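Uncharacterized protein (Clostridium sporogenes, PDB 4Q0Y) is of unknown function but adopts a hot-dog, thioesterase-like fold, so that a thioesterase-related role is possible though unproven. Local coordinates at residues 15-20 with 69-74; 8-13 with 29-34. All blocks are in the same frame, centred on the assembly; numbering follows the deposited sequence. Where two conformers were deposited one is given.

In the fold
A strand pairing and a loop-to-strand contact illustrate how one antiparallel sheet is tied to the loops and helix at its borders. Strand 4-15 is the shared element: interaction 2 joins it to strand 26-30, while interaction 1 brings the loop that follows it against strand 68-80, its neighbour on the other side. The two centres are 15 Å apart, yet the contacts touch directly, with Gln73 N probably hydrogen-bonded to Asp12 O at 2.9 Å and Ile72 CB packed against Ile11 CG2 at 3.7 Å. Interaction 2 includes a cadmium ion held by Glu33; in interaction 1 the side chain of Ser69 lies about 11 Å from a different cadmium ion.

Interaction 1: residues 15-20 with 69-74; sequences KFNSFS and SYHIQP
Phe16 lies with one face of its ring beneath the edge of the His71 imidazole, in a T-shaped (edge-to-face) pair whose centroids are 4.4 Å apart and whose planes meet at 68°. The contact sits at one end of the antiparallel sheet of the hot-dog, thioesterase-like fold, where the chain leaves strand 4-15 and loops past the start of strand 68-80. His71 NE2 stands over the centre of the Phe16 ring, while His71 CD2 comes within 3.5 Å of Phe16 CG. What puts the phenyl group there is its first torsion: CG is anti to the backbone N (chi1 -161°), which sets the ring between the loop and the His71 imidazole. Phe16 CD2 then approaches Tyr70 O to 3.4 Å, and Ser69 CB packs against the same Phe16 atom.

The imidazole is held from several directions. His71 NE2 donates a weak, strongly bent hydrogen bond to Ser18 O (2.8 Å, N-H...O 123°); the acceptor lies at the ring edge, near its plane. Ser23 N makes a weak hydrogen bond with His71 ND1, and Tyr92 and Phe22 add further ring contacts. On the loop side, Phe16 CE1 lies over the centre of a face of the Phe19 ring, so the phenyl group of Phe16 touches both His71 and Phe19. Ser18 OG also closes an ST turn by accepting from Ser20 N. A single water bridges the backbones, accepting from Phe16 N at 2.8 Å and donating to Ser69 O at 2.7 Å.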
loop_
_atom_site.group_PDB
_atom_site.type_symbol
_atom_site.label_atom_id
_atom_site.label_comp_id
_atom_site.label_asym_id
_atom_site.label_seq_id
_atom_site.Cartn_x
_atom_site.Cartn_y
_atom_site.Cartn_z
ATOM N N LYS B 15 23.128 9.252 7.841
ATOM C CA LYS B 15 23.839 9.902 6.757
ATOM C C LYS B 15 24.430 8.860 5.818
ATOM O O LYS B 15 25.015 7.884 6.267
ATOM C CB LYS B 15 24.937 10.810 7.293
ATOM C CG LYS B 15 25.617 11.645 6.240
ATOM C CD LYS B 15 26.486 12.686 6.920
ATOM C CE LYS B 15 27.206 13.529 5.921
ATOM N NZ LYS B 15 26.277 14.223 4.991
ATOM N N PHE B 16 24.259 9.062 4.516
ATOM C CA PHE B 16 24.797 8.150 3.505
ATOM C C PHE B 16 26.294 8.430 3.405
ATOM O O PHE B 16 26.699 9.366 2.720
ATOM C CB PHE B 16 24.057 8.372 2.170
ATOM C CG PHE B 16 24.171 7.232 1.200
ATOM C CD1 PHE B 16 25.422 6.768 0.767
ATOM C CD2 PHE B 16 23.025 6.666 0.652
ATOM C CE1 PHE B 16 25.513 5.729 -0.153
ATOM C CE2 PHE B 16 23.114 5.629 -0.288
ATOM C CZ PHE B 16 24.354 5.155 -0.661
ATOM N N ASN B 17 27.125 7.646 4.097
ATOM C CA ASN B 17 28.592 7.882 4.120
ATOM C C ASN B 17 29.423 6.703 3.594
ATOM O O ASN B 17 30.640 6.675 3.774
ATOM C CB ASN B 17 29.040 8.283 5.542
ATOM C CG ASN B 17 28.808 7.190 6.564
ATOM O OD1 ASN B 17 28.368 6.088 6.237
ATOM N ND2 ASN B 17 29.002 7.525 7.825
ATOM N N SER B 18 28.759 5.722 2.988
ATOM C CA SER B 18 29.411 4.504 2.512
ATOM C C SER B 18 28.469 3.737 1.604
ATOM O O SER B 18 27.259 3.802 1.778
ATOM C CB SER B 18 29.783 3.603 3.696
ATOM O OG SER B 18 30.391 2.397 3.290
ATOM N N PHE B 19 29.039 3.025 0.627
ATOM C CA PHE B 19 28.287 2.057 -0.198
ATOM C C PHE B 19 28.491 0.606 0.276
ATOM O O PHE B 19 27.996 -0.312 -0.375
ATOM C CB PHE B 19 28.664 2.212 -1.688
ATOM C CG PHE B 19 27.890 3.284 -2.401
ATOM C CD1 PHE B 19 26.664 2.987 -2.988
ATOM C CD2 PHE B 19 28.390 4.590 -2.489
ATOM C CE1 PHE B 19 25.940 3.976 -3.650
ATOM C CE2 PHE B 19 27.667 5.590 -3.150
ATOM C CZ PHE B 19 26.434 5.279 -3.723
ATOM N N SER B 20 29.237 0.389 1.366
ATOM C CA SER B 20 29.591 -0.956 1.832
ATOM C C SER B 20 29.276 -1.262 3.300
ATOM O O SER B 20 29.176 -2.434 3.673
ATOM C CB SER B 20 31.074 -1.220 1.542
ATOM O OG SER B 20 31.911 -0.353 2.287
ATOM N N SER B 69 19.704 11.168 -0.216
ATOM C CA SER B 69 20.503 9.941 -0.067
ATOM C C SER B 69 20.628 9.668 1.423
ATOM O O SER B 69 21.120 10.508 2.169
ATOM C CB SER B 69 21.882 9.990 -0.726
ATOM O OG SER B 69 21.805 10.531 -2.017
ATOM N N TYR B 70 20.172 8.494 1.825
ATOM C CA TYR B 70 20.212 8.076 3.228
ATOM C C TYR B 70 20.487 6.595 3.365
ATOM O O TYR B 70 20.282 5.809 2.430
ATOM C CB TYR B 70 18.880 8.370 3.890
ATOM C CG TYR B 70 18.510 9.823 4.021
ATOM C CD1 TYR B 70 19.289 10.698 4.790
ATOM C CD2 TYR B 70 17.325 10.322 3.445
ATOM C CE1 TYR B 70 18.947 12.025 4.930
ATOM C CE2 TYR B 70 16.956 11.663 3.596
ATOM C CZ TYR B 70 17.777 12.513 4.317
ATOM O OH TYR B 70 17.455 13.840 4.485
ATOM N N HIS B 71 21.007 6.218 4.538
ATOM C CA HIS B 71 20.965 4.840 4.995
ATOM C C HIS B 71 19.790 4.805 5.933
ATOM O O HIS B 71 19.670 5.675 6.781
ATOM C CB HIS B 71 22.251 4.459 5.705
ATOM C CG HIS B 71 23.401 4.255 4.771
ATOM N ND1 HIS B 71 24.557 3.609 5.150
ATOM C CD2 HIS B 71 23.579 4.607 3.479
ATOM C CE1 HIS B 71 25.401 3.578 4.141
ATOM N NE2 HIS B 71 24.830 4.159 3.109
ATOM N N ILE B 72 18.920 3.808 5.754
ATOM C CA ILE B 72 17.695 3.708 6.512
ATOM C C ILE B 72 17.476 2.316 7.075
ATOM O O ILE B 72 17.862 1.297 6.481
ATOM C CB ILE B 72 16.450 4.151 5.689
ATOM C CG1 ILE B 72 16.224 3.231 4.466
ATOM C CG2 ILE B 72 16.603 5.595 5.247
ATOM C CD1 ILE B 72 14.919 3.499 3.735
ATOM N N GLN B 73 16.836 2.303 8.251
ATOM C CA GLN B 73 16.486 1.087 8.974
ATOM C C GLN B 73 14.992 1.141 9.248
ATOM O O GLN B 73 14.577 1.710 10.272
ATOM C CB GLN B 73 17.290 0.966 10.264
ATOM C CG GLN B 73 16.975 -0.304 11.070
ATOM C CD GLN B 73 17.684 -0.325 12.411
ATOM O OE1 GLN B 73 18.866 0.045 12.524
ATOM N NE2 GLN B 73 16.965 -0.728 13.442
ATOM N N PRO B 74 14.178 0.562 8.345
ATOM C CA PRO B 74 12.762 0.400 8.653
ATOM C C PRO B 74 12.590 -0.689 9.700
ATOM O O PRO B 74 13.157 -1.789 9.549
ATOM C CB PRO B 74 12.134 -0.023 7.312
ATOM C CG PRO B 74 13.246 -0.598 6.533
ATOM C CD PRO B 74 14.476 0.175 6.945
HETATM O O HOH W 1 22.901 11.487 3.886
#

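Interaction 2: residues 8-13 with 29-34. With CD (cadmium ion), chain L.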
loop_
_atom_site.group_PDB
_atom_site.type_symbol
_atom_site.label_atom_id
_atom_site.label_comp_id
_atom_site.label_asym_id
_atom_site.label_seq_id
_atom_site.Cartn_x
_atom_site.Cartn_y
_atom_site.Cartn_z
ATOM N N LEU B 8 4.993 -1.008 9.659
ATOM C CA LEU B 8 6.249 -0.367 10.083
ATOM C C LEU B 8 5.956 0.500 11.280
ATOM O O LEU B 8 4.958 1.212 11.279
ATOM C CB LEU B 8 6.810 0.562 9.013
ATOM C CG LEU B 8 7.681 -0.076 7.952
ATOM C CD1 LEU B 8 6.959 -1.144 7.179
ATOM C CD2 LEU B 8 8.162 1.027 7.031
ATOM N N SER B 9 6.825 0.449 12.276
ATOM C CA SER B 9 6.695 1.282 13.482
ATOM C C SER B 9 7.511 2.568 13.351
ATOM O O SER B 9 7.117 3.595 13.882
ATOM C CB SER B 9 7.090 0.503 14.723
ATOM O OG SER B 9 8.388 -0.048 14.566
ATOM N N SER B 10 8.630 2.498 12.630
ATOM C CA SER B 10 9.478 3.671 12.386
ATOM C C SER B 10 10.507 3.372 11.300
ATOM O O SER B 10 10.701 2.202 10.940
ATOM C CB SER B 10 10.237 4.085 13.652
ATOM O OG SER B 10 11.079 3.048 14.088
ATOM N N ILE B 11 11.154 4.432 10.818
ATOM C CA ILE B 11 12.335 4.309 9.973
ATOM C C ILE B 11 13.444 5.182 10.561
ATOM O O ILE B 11 13.317 6.388 10.584
ATOM C CB ILE B 11 12.089 4.743 8.496
ATOM C CG1 ILE B 11 10.919 3.988 7.849
ATOM C CG2 ILE B 11 13.369 4.570 7.682
ATOM C CD1 ILE B 11 10.388 4.618 6.576
ATOM N N ASP B 12 14.524 4.564 11.024
ATOM C CA ASP B 12 15.707 5.308 11.469
ATOM C C ASP B 12 16.476 5.763 10.232
ATOM O O ASP B 12 16.645 4.979 9.293
ATOM C CB ASP B 12 16.594 4.471 12.366
ATOM C CG ASP B 12 15.918 4.129 13.662
ATOM O OD1 ASP B 12 15.557 5.070 14.371
ATOM O OD2 ASP B 12 15.762 2.939 13.981
ATOM N N VAL B 13 16.929 7.018 10.245
ATOM C CA VAL B 13 17.567 7.640 9.092
ATOM C C VAL B 13 18.984 8.074 9.480
ATOM O O VAL B 13 19.186 8.754 10.495
ATOM C CB VAL B 13 16.769 8.843 8.572
ATOM C CG1 VAL B 13 17.435 9.450 7.326
ATOM C CG2 VAL B 13 15.324 8.430 8.286
ATOM N N VAL B 29 14.491 10.203 12.683
ATOM C CA VAL B 29 13.583 9.069 12.642
ATOM C C VAL B 29 12.253 9.531 12.083
ATOM O O VAL B 29 11.815 10.652 12.378
ATOM C CB VAL B 29 13.446 8.392 14.004
ATOM C CG1 VAL B 29 13.108 9.417 15.073
ATOM C CG2 VAL B 29 12.461 7.224 13.940
ATOM N N ILE B 30 11.660 8.684 11.237
ATOM C CA ILE B 30 10.341 8.900 10.642
ATOM C C ILE B 30 9.346 8.058 11.436
ATOM O O ILE B 30 9.486 6.842 11.515
ATOM C CB ILE B 30 10.310 8.531 9.137
ATOM C CG1 ILE B 30 11.310 9.404 8.350
ATOM C CG2 ILE B 30 8.897 8.697 8.565
ATOM C CD1 ILE B 30 11.571 8.941 6.946
ATOM N N TYR B 31 8.349 8.720 12.017
ATOM C CA TYR B 31 7.265 8.082 12.795
ATOM C C TYR B 31 5.880 8.264 12.209
ATOM O O TYR B 31 4.923 7.606 12.654
ATOM C CB TYR B 31 7.216 8.709 14.200
ATOM C CG TYR B 31 8.423 8.399 15.039
ATOM C CD1 TYR B 31 8.807 7.080 15.268
ATOM C CD2 TYR B 31 9.172 9.418 15.622
ATOM C CE1 TYR B 31 9.912 6.769 16.050
ATOM C CE2 TYR B 31 10.266 9.121 16.417
ATOM C CZ TYR B 31 10.634 7.799 16.618
ATOM O OH TYR B 31 11.743 7.493 17.355
ATOM N N ASP B 32 5.742 9.156 11.216
ATOM C CA ASP B 32 4.433 9.534 10.683
ATOM C C ASP B 32 3.713 8.343 10.043
ATOM O O ASP B 32 4.261 7.696 9.137
ATOM C CB ASP B 32 4.623 10.615 9.611
ATOM C CG ASP B 32 3.306 11.114 9.052
ATOM O OD1 ASP B 32 2.631 11.872 9.737
ATOM O OD2 ASP B 32 2.942 10.691 7.939
ATOM N N GLU B 33 2.496 8.058 10.523
ATOM C CA GLU B 33 1.723 6.898 10.038
ATOM C C GLU B 33 1.557 6.833 8.508
ATOM O O GLU B 33 1.778 5.766 7.893
ATOM C CB GLU B 33 0.354 6.865 10.721
ATOM C CG GLU B 33 -0.471 5.614 10.495
ATOM C CD GLU B 33 0.166 4.346 11.034
ATOM O OE1 GLU B 33 1.125 4.413 11.856
ATOM O OE2 GLU B 33 -0.309 3.236 10.662
ATOM N N GLU B 34 1.234 7.968 7.898
ATOM C CA GLU B 34 1.066 8.041 6.449
ATOM C C GLU B 34 2.365 7.781 5.669
ATOM O O GLU B 34 2.338 7.071 4.657
ATOM C CB GLU B 34 0.428 9.367 6.041
ATOM C CG GLU B 34 0.369 9.553 4.538
ATOM C CD GLU B 34 -0.750 10.446 4.042
ATOM O OE1 GLU B 34 -1.601 10.941 4.812
ATOM O OE2 GLU B 34 -0.783 10.627 2.817
HETATM CD CD CD L . 1.156 2.240 12.361
HETATM O O HOH W 2 2.560 2.241 10.514
HETATM O O HOH W 3 0.669 0.227 11.486
HETATM O O HOH W 4 -0.728 2.496 13.912
#
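Ser10 CB meets Tyr31 CE1 at 3.6 Å across the contact, Tyr31 lying just past the end of strand 26-30. Having CG anti to its carbonyl carbon (chi1 -67°) brings the Tyr31 ring alongside Ser10, whose hydroxyl is hydrogen-bonded to Asn75 ND2. Asp12 and Val29 lie side by side and point the same way; the carboxylate of Asp12 is also salt-bridged through OD1 to Lys26. The other face of the sheet carries Ile11 and Ile30, with Ile11 CB 4.2 Å from Ile30 CB. There Val13 slants across Ile30, with Val13 CG2 4.0 Å from Ile30 CD1.

This is the beta hairpin of strands 4-15 and 26-30, at one margin of the sheet within the chain. Ile11 and Ile30 form an antiparallel hydrogen-bonded pair: Ile11 N donates to Ile30 O (3.0 Å) and Ile30 N donates back to Ile11 O. Beyond the strand, Asp32 N-caps helix 33-44, its OD2 accepting from Lys35 N. Glu33 grips a cadmium ion through both carboxylate oxygens, Glu33 OE1 at 2.2 Å and Glu33 OE2 at 2.5 Å from the metal, and one of the metal's three waters donates to Leu8 O.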